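Local structure of TetR family transcriptional regulator (Clostridium perfringens, 6AZH) at residues D77-K82 with L133-S138; D71-E76 with I129-K134; N17-A20 with G26-V29. The protein probably binds operator DNA as a dimeric TetR-family regulator and may control genes of fatty acid metabolism. One frame throughout, in Å; residues are numbered along the deposited sequence.

Contact 1: D77-K82 with L133-S138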
loop_
_atom_site.group_PDB
_atom_site.type_symbol
_atom_site.label_atom_id
_atom_site.label_comp_id
_atom_site.label_asym_id
_atom_site.label_seq_id
_atom_site.Cartn_x
_atom_site.Cartn_y
_atom_site.Cartn_z
ATOM N N ASP A 77 -29.366 -5.331 4.946
ATOM C CA ASP A 77 -29.111 -3.900 5.106
ATOM C C ASP A 77 -29.037 -3.186 3.765
ATOM O O ASP A 77 -28.670 -3.772 2.743
ATOM C CB ASP A 77 -27.795 -3.676 5.859
ATOM C CG ASP A 77 -27.802 -4.290 7.248
ATOM O OD1 ASP A 77 -28.347 -5.407 7.410
ATOM O OD2 ASP A 77 -27.261 -3.653 8.172
ATOM N N GLU A 78 -29.411 -1.902 3.773
ATOM C CA GLU A 78 -29.180 -1.062 2.615
ATOM C C GLU A 78 -27.692 -1.053 2.283
ATOM O O GLU A 78 -26.852 -1.142 3.181
ATOM C CB GLU A 78 -29.640 0.365 2.872
ATOM C CG GLU A 78 -31.121 0.460 3.071
ATOM C CD GLU A 78 -31.894 0.023 1.855
ATOM O OE1 GLU A 78 -31.592 0.517 0.752
ATOM O OE2 GLU A 78 -32.817 -0.813 2.003
ATOM N N PRO A 79 -27.346 -0.932 1.004
ATOM C CA PRO A 79 -25.920 -0.955 0.629
ATOM C C PRO A 79 -25.083 0.089 1.346
ATOM O O PRO A 79 -23.920 -0.178 1.683
ATOM C CB PRO A 79 -25.963 -0.704 -0.881
ATOM C CG PRO A 79 -27.314 -1.140 -1.313
ATOM C CD PRO A 79 -28.242 -0.936 -0.162
ATOM N N ILE A 80 -25.625 1.295 1.567
ATOM C CA ILE A 80 -24.850 2.323 2.253
ATOM C C ILE A 80 -24.521 1.878 3.668
ATOM O O ILE A 80 -23.456 2.213 4.207
ATOM C CB ILE A 80 -25.609 3.678 2.235
ATOM C CG1 ILE A 80 -24.763 4.773 2.885
ATOM C CG2 ILE A 80 -26.941 3.564 2.961
ATOM C CD1 ILE A 80 -23.419 5.000 2.211
ATOM N N GLU A 81 -25.418 1.111 4.296
ATOM C CA GLU A 81 -25.124 0.580 5.617
ATOM C C GLU A 81 -24.135 -0.582 5.531
ATOM O O GLU A 81 -23.317 -0.766 6.442
ATOM C CB GLU A 81 -26.421 0.150 6.305
ATOM C CG GLU A 81 -27.360 1.331 6.595
ATOM C CD GLU A 81 -26.673 2.393 7.433
ATOM O OE1 GLU A 81 -26.101 2.026 8.483
ATOM O OE2 GLU A 81 -26.686 3.585 7.037
ATOM N N LYS A 82 -24.180 -1.348 4.440
ATOM C CA LYS A 82 -23.169 -2.381 4.232
ATOM C C LYS A 82 -21.783 -1.769 4.091
ATOM O O LYS A 82 -20.800 -2.342 4.580
ATOM C CB LYS A 82 -23.495 -3.225 3.000
ATOM C CG LYS A 82 -24.671 -4.200 3.173
ATOM C CD LYS A 82 -25.107 -4.754 1.827
ATOM C CE LYS A 82 -25.987 -5.989 1.989
ATOM N NZ LYS A 82 -26.410 -6.522 0.663
ATOM N N LEU A 133 -20.840 -1.770 -4.061
ATOM C CA LEU A 133 -20.911 -0.445 -4.676
ATOM C C LEU A 133 -21.927 -0.422 -5.807
ATOM O O LEU A 133 -22.690 0.542 -5.943
ATOM C CB LEU A 133 -19.537 -0.008 -5.187
ATOM C CG LEU A 133 -18.487 0.241 -4.094
ATOM C CD1 LEU A 133 -17.090 0.436 -4.714
ATOM C CD2 LEU A 133 -18.849 1.416 -3.201
ATOM N N LYS A 134 -21.961 -1.476 -6.626
ATOM C CA LYS A 134 -22.922 -1.513 -7.728
ATOM C C LYS A 134 -24.353 -1.424 -7.210
ATOM O O LYS A 134 -25.175 -0.660 -7.736
ATOM C CB LYS A 134 -22.734 -2.782 -8.555
ATOM C CG LYS A 134 -23.618 -2.828 -9.784
ATOM C CD LYS A 134 -23.340 -4.081 -10.619
ATOM C CE LYS A 134 -23.884 -3.914 -12.038
ATOM N NZ LYS A 134 -23.558 -5.089 -12.898
ATOM N N GLU A 135 -24.661 -2.187 -6.165
ATOM C CA GLU A 135 -25.986 -2.102 -5.558
ATOM C C GLU A 135 -26.242 -0.714 -4.990
ATOM O O GLU A 135 -27.349 -0.175 -5.131
ATOM C CB GLU A 135 -26.137 -3.155 -4.462
ATOM C CG GLU A 135 -27.601 -3.455 -4.123
ATOM C CD GLU A 135 -27.769 -4.304 -2.875
ATOM O OE1 GLU A 135 -28.782 -4.117 -2.164
ATOM O OE2 GLU A 135 -26.897 -5.156 -2.601
ATOM N N ALA A 136 -25.231 -0.124 -4.339
ATOM C CA ALA A 136 -25.382 1.212 -3.765
ATOM C C ALA A 136 -25.664 2.246 -4.838
ATOM O O ALA A 136 -26.464 3.166 -4.629
ATOM C CB ALA A 136 -24.121 1.596 -2.986
ATOM N N ILE A 137 -25.002 2.126 -5.989
ATOM C CA ILE A 137 -25.242 3.075 -7.069
ATOM C C ILE A 137 -26.649 2.898 -7.630
ATOM O O ILE A 137 -27.368 3.877 -7.855
ATOM C CB ILE A 137 -24.157 2.925 -8.152
ATOM C CG1 ILE A 137 -22.818 3.404 -7.583
ATOM C CG2 ILE A 137 -24.514 3.717 -9.386
ATOM C CD1 ILE A 137 -21.638 3.190 -8.502
ATOM N N SER A 138 -27.080 1.653 -7.832
ATOM C CA SER A 138 -28.423 1.444 -8.362
ATOM C C SER A 138 -29.485 1.983 -7.410
ATOM O O SER A 138 -30.538 2.457 -7.853
ATOM C CB SER A 138 -28.645 -0.040 -8.655
ATOM O OG SER A 138 -28.999 -0.744 -7.484
HETATM O O HOH W 1 -28.582 -4.965 0.348
HETATM O O HOH W 2 -24.522 -6.152 -1.409
#

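Contact 2: D71-E76 with I129-K134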
loop_
_atom_site.group_PDB
_atom_site.type_symbol
_atom_site.label_atom_id
_atom_site.label_comp_id
_atom_site.label_asym_id
_atom_site.label_seq_id
_atom_site.Cartn_x
_atom_site.Cartn_y
_atom_site.Cartn_z
ATOM N N ASP A 71 -20.402 -12.324 4.483
ATOM C CA ASP A 71 -21.447 -12.113 5.487
ATOM C C ASP A 71 -22.081 -10.734 5.345
ATOM O O ASP A 71 -23.301 -10.586 5.483
ATOM C CB ASP A 71 -20.876 -12.261 6.896
ATOM C CG ASP A 71 -20.579 -13.704 7.266
ATOM O OD1 ASP A 71 -21.074 -14.619 6.576
ATOM O OD2 ASP A 71 -19.849 -13.909 8.258
ATOM N N ILE A 72 -21.261 -9.706 5.108
ATOM C CA ILE A 72 -21.795 -8.357 4.902
ATOM C C ILE A 72 -22.657 -8.307 3.648
ATOM O O ILE A 72 -23.766 -7.745 3.654
ATOM C CB ILE A 72 -20.644 -7.335 4.846
ATOM C CG1 ILE A 72 -20.091 -7.120 6.258
ATOM C CG2 ILE A 72 -21.133 -6.013 4.220
ATOM C CD1 ILE A 72 -18.885 -6.230 6.301
ATOM N N GLU A 73 -22.167 -8.900 2.556
ATOM C CA GLU A 73 -22.941 -8.974 1.321
ATOM C C GLU A 73 -24.290 -9.649 1.534
ATOM O O GLU A 73 -25.276 -9.283 0.881
ATOM C CB GLU A 73 -22.165 -9.736 0.251
ATOM C CG GLU A 73 -20.979 -8.992 -0.337
ATOM C CD GLU A 73 -20.466 -9.663 -1.590
ATOM O OE1 GLU A 73 -21.139 -9.549 -2.630
ATOM O OE2 GLU A 73 -19.389 -10.310 -1.535
ATOM N N ASN A 74 -24.350 -10.635 2.435
ATOM C CA ASN A 74 -25.562 -11.421 2.644
ATOM C C ASN A 74 -26.605 -10.701 3.495
ATOM O O ASN A 74 -27.763 -11.133 3.517
ATOM C CB ASN A 74 -25.219 -12.759 3.307
ATOM C CG ASN A 74 -24.608 -13.766 2.338
ATOM O OD1 ASN A 74 -24.735 -13.644 1.121
ATOM N ND2 ASN A 74 -23.942 -14.773 2.886
ATOM N N LEU A 75 -26.222 -9.643 4.207
ATOM C CA LEU A 75 -27.168 -8.901 5.030
ATOM C C LEU A 75 -28.279 -8.301 4.178
ATOM O O LEU A 75 -28.111 -8.055 2.983
ATOM C CB LEU A 75 -26.462 -7.773 5.781
ATOM C CG LEU A 75 -25.264 -8.108 6.658
ATOM C CD1 LEU A 75 -24.520 -6.835 6.999
ATOM C CD2 LEU A 75 -25.738 -8.831 7.910
ATOM N N GLU A 76 -29.429 -8.059 4.809
ATOM C CA GLU A 76 -30.512 -7.347 4.135
ATOM C C GLU A 76 -30.366 -5.828 4.211
ATOM O O GLU A 76 -31.179 -5.117 3.603
ATOM C CB GLU A 76 -31.858 -7.783 4.727
ATOM C CG GLU A 76 -32.049 -9.292 4.675
ATOM C CD GLU A 76 -33.429 -9.737 5.120
ATOM O OE1 GLU A 76 -34.430 -9.142 4.661
ATOM O OE2 GLU A 76 -33.512 -10.689 5.928
ATOM N N ILE A 129 -16.314 -5.933 -2.828
ATOM C CA ILE A 129 -16.538 -4.503 -2.624
ATOM C C ILE A 129 -17.236 -3.897 -3.835
ATOM O O ILE A 129 -18.171 -3.100 -3.697
ATOM C CB ILE A 129 -15.208 -3.775 -2.325
ATOM C CG1 ILE A 129 -14.562 -4.301 -1.029
ATOM C CG2 ILE A 129 -15.425 -2.237 -2.250
ATOM C CD1 ILE A 129 -13.108 -3.824 -0.820
ATOM N N GLU A 130 -16.793 -4.262 -5.042
ATOM C CA GLU A 130 -17.451 -3.755 -6.245
ATOM C C GLU A 130 -18.924 -4.123 -6.261
ATOM O O GLU A 130 -19.769 -3.308 -6.655
ATOM C CB GLU A 130 -16.769 -4.290 -7.501
ATOM C CG GLU A 130 -15.331 -3.822 -7.611
ATOM C CD GLU A 130 -14.593 -4.388 -8.804
ATOM O OE1 GLU A 130 -15.234 -5.027 -9.662
ATOM O OE2 GLU A 130 -13.364 -4.187 -8.873
ATOM N N ARG A 131 -19.259 -5.338 -5.821
ATOM C CA ARG A 131 -20.660 -5.750 -5.830
ATOM C C ARG A 131 -21.508 -4.873 -4.912
ATOM O O ARG A 131 -22.625 -4.497 -5.276
ATOM C CB ARG A 131 -20.782 -7.222 -5.441
ATOM C CG ARG A 131 -20.204 -8.172 -6.495
ATOM C CD ARG A 131 -20.611 -9.600 -6.237
ATOM N NE ARG A 131 -19.923 -10.165 -5.083
ATOM C CZ ARG A 131 -18.725 -10.749 -5.139
ATOM N NH1 ARG A 131 -18.079 -10.847 -6.293
ATOM N NH2 ARG A 131 -18.174 -11.237 -4.040
ATOM N N ILE A 132 -21.006 -4.543 -3.719
ATOM C CA ILE A 132 -21.765 -3.667 -2.827
ATOM C C ILE A 132 -21.915 -2.286 -3.447
ATOM O O ILE A 132 -22.999 -1.680 -3.396
ATOM C CB ILE A 132 -21.111 -3.600 -1.434
ATOM C CG1 ILE A 132 -21.064 -4.995 -0.798
ATOM C CG2 ILE A 132 -21.858 -2.606 -0.510
ATOM C CD1 ILE A 132 -20.183 -5.057 0.425
ATOM N N LEU A 133 -20.840 -1.770 -4.061
ATOM C CA LEU A 133 -20.911 -0.445 -4.676
ATOM C C LEU A 133 -21.927 -0.422 -5.807
ATOM O O LEU A 133 -22.690 0.542 -5.943
ATOM C CB LEU A 133 -19.537 -0.008 -5.187
ATOM C CG LEU A 133 -18.487 0.241 -4.094
ATOM C CD1 LEU A 133 -17.090 0.436 -4.714
ATOM C CD2 LEU A 133 -18.849 1.416 -3.201
ATOM N N LYS A 134 -21.961 -1.476 -6.626
ATOM C CA LYS A 134 -22.922 -1.513 -7.728
ATOM C C LYS A 134 -24.353 -1.424 -7.210
ATOM O O LYS A 134 -25.175 -0.660 -7.736
ATOM C CB LYS A 134 -22.734 -2.782 -8.555
ATOM C CG LYS A 134 -23.618 -2.828 -9.784
ATOM C CD LYS A 134 -23.340 -4.081 -10.619
ATOM C CE LYS A 134 -23.884 -3.914 -12.038
ATOM N NZ LYS A 134 -23.558 -5.089 -12.898
#

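Contact 3: N17-A20 with G26-V29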
loop_
_atom_site.group_PDB
_atom_site.type_symbol
_atom_site.label_atom_id
_atom_site.label_comp_id
_atom_site.label_asym_id
_atom_site.label_seq_id
_atom_site.Cartn_x
_atom_site.Cartn_y
_atom_site.Cartn_z
ATOM N N ASN A 17 5.060 -14.375 10.620
ATOM C CA ASN A 17 6.001 -13.472 11.278
ATOM C C ASN A 17 7.337 -13.410 10.543
ATOM O O ASN A 17 7.918 -12.328 10.401
ATOM C CB ASN A 17 6.197 -13.884 12.732
ATOM C CG ASN A 17 5.015 -13.537 13.582
ATOM O OD1 ASN A 17 4.339 -12.532 13.343
ATOM N ND2 ASN A 17 4.739 -14.369 14.577
ATOM N N VAL A 18 7.836 -14.547 10.052
ATOM C CA VAL A 18 9.093 -14.535 9.304
ATOM C C VAL A 18 8.945 -13.704 8.034
ATOM O O VAL A 18 9.741 -12.792 7.770
ATOM C CB VAL A 18 9.547 -15.970 8.983
ATOM C CG1 VAL A 18 10.770 -15.933 8.095
ATOM C CG2 VAL A 18 9.864 -16.733 10.282
ATOM N N PHE A 19 7.922 -14.007 7.230
ATOM C CA PHE A 19 7.677 -13.239 6.011
ATOM C C PHE A 19 7.462 -11.753 6.319
ATOM O O PHE A 19 7.947 -10.890 5.584
ATOM C CB PHE A 19 6.466 -13.808 5.263
ATOM C CG PHE A 19 6.731 -15.100 4.539
ATOM C CD1 PHE A 19 7.812 -15.219 3.672
ATOM C CD2 PHE A 19 5.873 -16.188 4.697
ATOM C CE1 PHE A 19 8.043 -16.407 2.986
ATOM C CE2 PHE A 19 6.091 -17.381 4.017
ATOM C CZ PHE A 19 7.185 -17.494 3.158
ATOM N N ALA A 20 6.733 -11.433 7.392
ATOM C CA ALA A 20 6.486 -10.021 7.694
ATOM C C ALA A 20 7.752 -9.311 8.157
ATOM O O ALA A 20 7.924 -8.118 7.892
ATOM C CB ALA A 20 5.395 -9.873 8.755
ATOM N N GLY A 26 14.276 -12.875 1.918
ATOM C CA GLY A 26 15.040 -13.062 3.134
ATOM C C GLY A 26 14.528 -14.141 4.062
ATOM O O GLY A 26 15.255 -14.548 4.970
ATOM N N SER A 27 13.297 -14.604 3.865
ATOM C CA SER A 27 12.759 -15.705 4.650
ATOM C C SER A 27 13.271 -17.029 4.104
ATOM O O SER A 27 13.604 -17.144 2.921
ATOM C CB SER A 27 11.238 -15.685 4.621
ATOM O OG SER A 27 10.755 -14.418 5.059
ATOM N N THR A 28 13.343 -18.030 4.982
ATOM C CA THR A 28 13.813 -19.356 4.602
ATOM C C THR A 28 12.967 -20.422 5.277
ATOM O O THR A 28 12.449 -20.216 6.377
ATOM C CB THR A 28 15.273 -19.603 4.997
ATOM O OG1 THR A 28 15.399 -19.552 6.427
ATOM C CG2 THR A 28 16.206 -18.580 4.345
ATOM N N VAL A 29 12.886 -21.588 4.629
ATOM C CA VAL A 29 12.319 -22.768 5.283
ATOM C C VAL A 29 13.028 -23.027 6.610
ATOM O O VAL A 29 12.383 -23.312 7.626
ATOM C CB VAL A 29 12.392 -23.992 4.349
ATOM C CG1 VAL A 29 12.097 -25.266 5.117
ATOM C CG2 VAL A 29 11.437 -23.848 3.188
#

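Contact 1: D77-K82 with L133-S138
P79 sets its ring against the flank of helix 113-138, where CB lies 3.5 Å from the CA of A136 and 3.6 Å from that residue's CB methyl. The E135 side chain crosses P79 at about a right angle, its CG, CD and OE1 lying along P79 CG, with OE1 3.4 Å from that carbon. E135 runs extended, CG anti to the backbone N (chi1 -160°), and this carries the acid past the ring to K82. Both segments belong to the all-helical C-terminal domain of a TetR-family regulator, and P79 is the first residue of helix 79-96, directly after E78 at the N-cap. K82, one turn on, is also stretched out beyond CG, and its NZ stands 3.6 Å from E135 OE2, a long salt bridge. Two waters fill in around this pair. One accepts from K82 NZ and donates to both E135 OE1 and the D77 carbonyl O; the second accepts from K82 NZ and donates to E135 OE2 at 2.8 Å. NZ also has the backbone O of E73 as a hydrogen-bond partner, while E135 OE1 is salt-bridged to K139 as well. S138 OG turns back to the carbonyl O of E135, 2.9 Å away.

Contact 2: D71-E76 with I129-K134
E73 and R131 meet in a side-on, two-pronged salt bridge that ties the end of helix 50-74 to helix 113-138. It thus joins the long helix leading out of the DNA-binding domain, as in other TetR-family proteins, to the helical C-terminal domain. R131 NE donates to E73 OE1 at 2.8 Å, with an N-H...O angle of 165°, and NH2 donates to OE2 at 2.9 Å. Each carboxylate oxygen uses its syn lone pair, and the carboxylate and guanidinium planes are only 24° apart, so the two groups lie nearly coplanar. Both acceptors also sit close to the guanidinium plane, at its edge. The arginine chain bends at chi3 (-72°), which turns NE and NH2 to face the acid. Beneath the polar layer the contact becomes apolar: the E73 CG methylene rests 4.0 Å from I132 CG1, and the glutamate chain runs on from there, extended, to its carboxylate. Further in, I132 also packs on L83 of helix 79-96. At the inner end of the contact, where the two isoleucine side chains cross at about a right angle, the I72 CG2 methyl lies 4.0 Å from I132 CD1.

Contact 3: N17-A20 with G26-V29
S27 reaches back to helix 6-26 and puts its CB and OG between V18 and F19. The apolar part of the meeting is close: S27 CB sits 3.5 Å from V18 CG1 and 3.6 Å from F19 CD1. V18 CG1, anti to the backbone N (chi1 174°), is the branch that meets the serine. S27 OG comes obliquely to the F19 ring, 3.4 Å from CD1. On the polar side, S27 OG lies 3.3 Å from the V18 carbonyl O, but its hydrogen bond is made to the carbonyl O of G23, near the end of the same helix, so this buried hydroxyl is satisfied there. The S27 carbonyl O in turn accepts from K50 NZ. Around these residues V18 and F19 pack on I32 of helix 29-36, and the F19 ring meets F54 of helix 50-74 edge-to-face. T28 is the N-cap of helix 29-36, its OG1 accepting from E31 N. The short connection therefore folds back on the first helix and launches the second, the opening corner of the three-helix DNA-binding domain, with its helix-turn-helix, characteristic of TetR-family regulators.

Contacts 1 and 2 are neighbours on helix 113-138, their centres 7 Å apart, and their segments overlap at L133 and K134. Between them the chain passes from helix 50-74 to helix 79-96, and K82 of contact 1 bridges the two, its CE packing 3.1 Å from L75 O of contact 2. The P79 carbonyl O also touches I132 CG2. Contact 3 lies on the opposite side of the chain's centre, with centres about 40 Å from contact 1 and 35 Å from contact 2. It belongs to the DNA-binding end, while the other two lie at the far end, where helices 50-74 and 79-96 meet helix 113-138, with helix 50-74 running between the two regions.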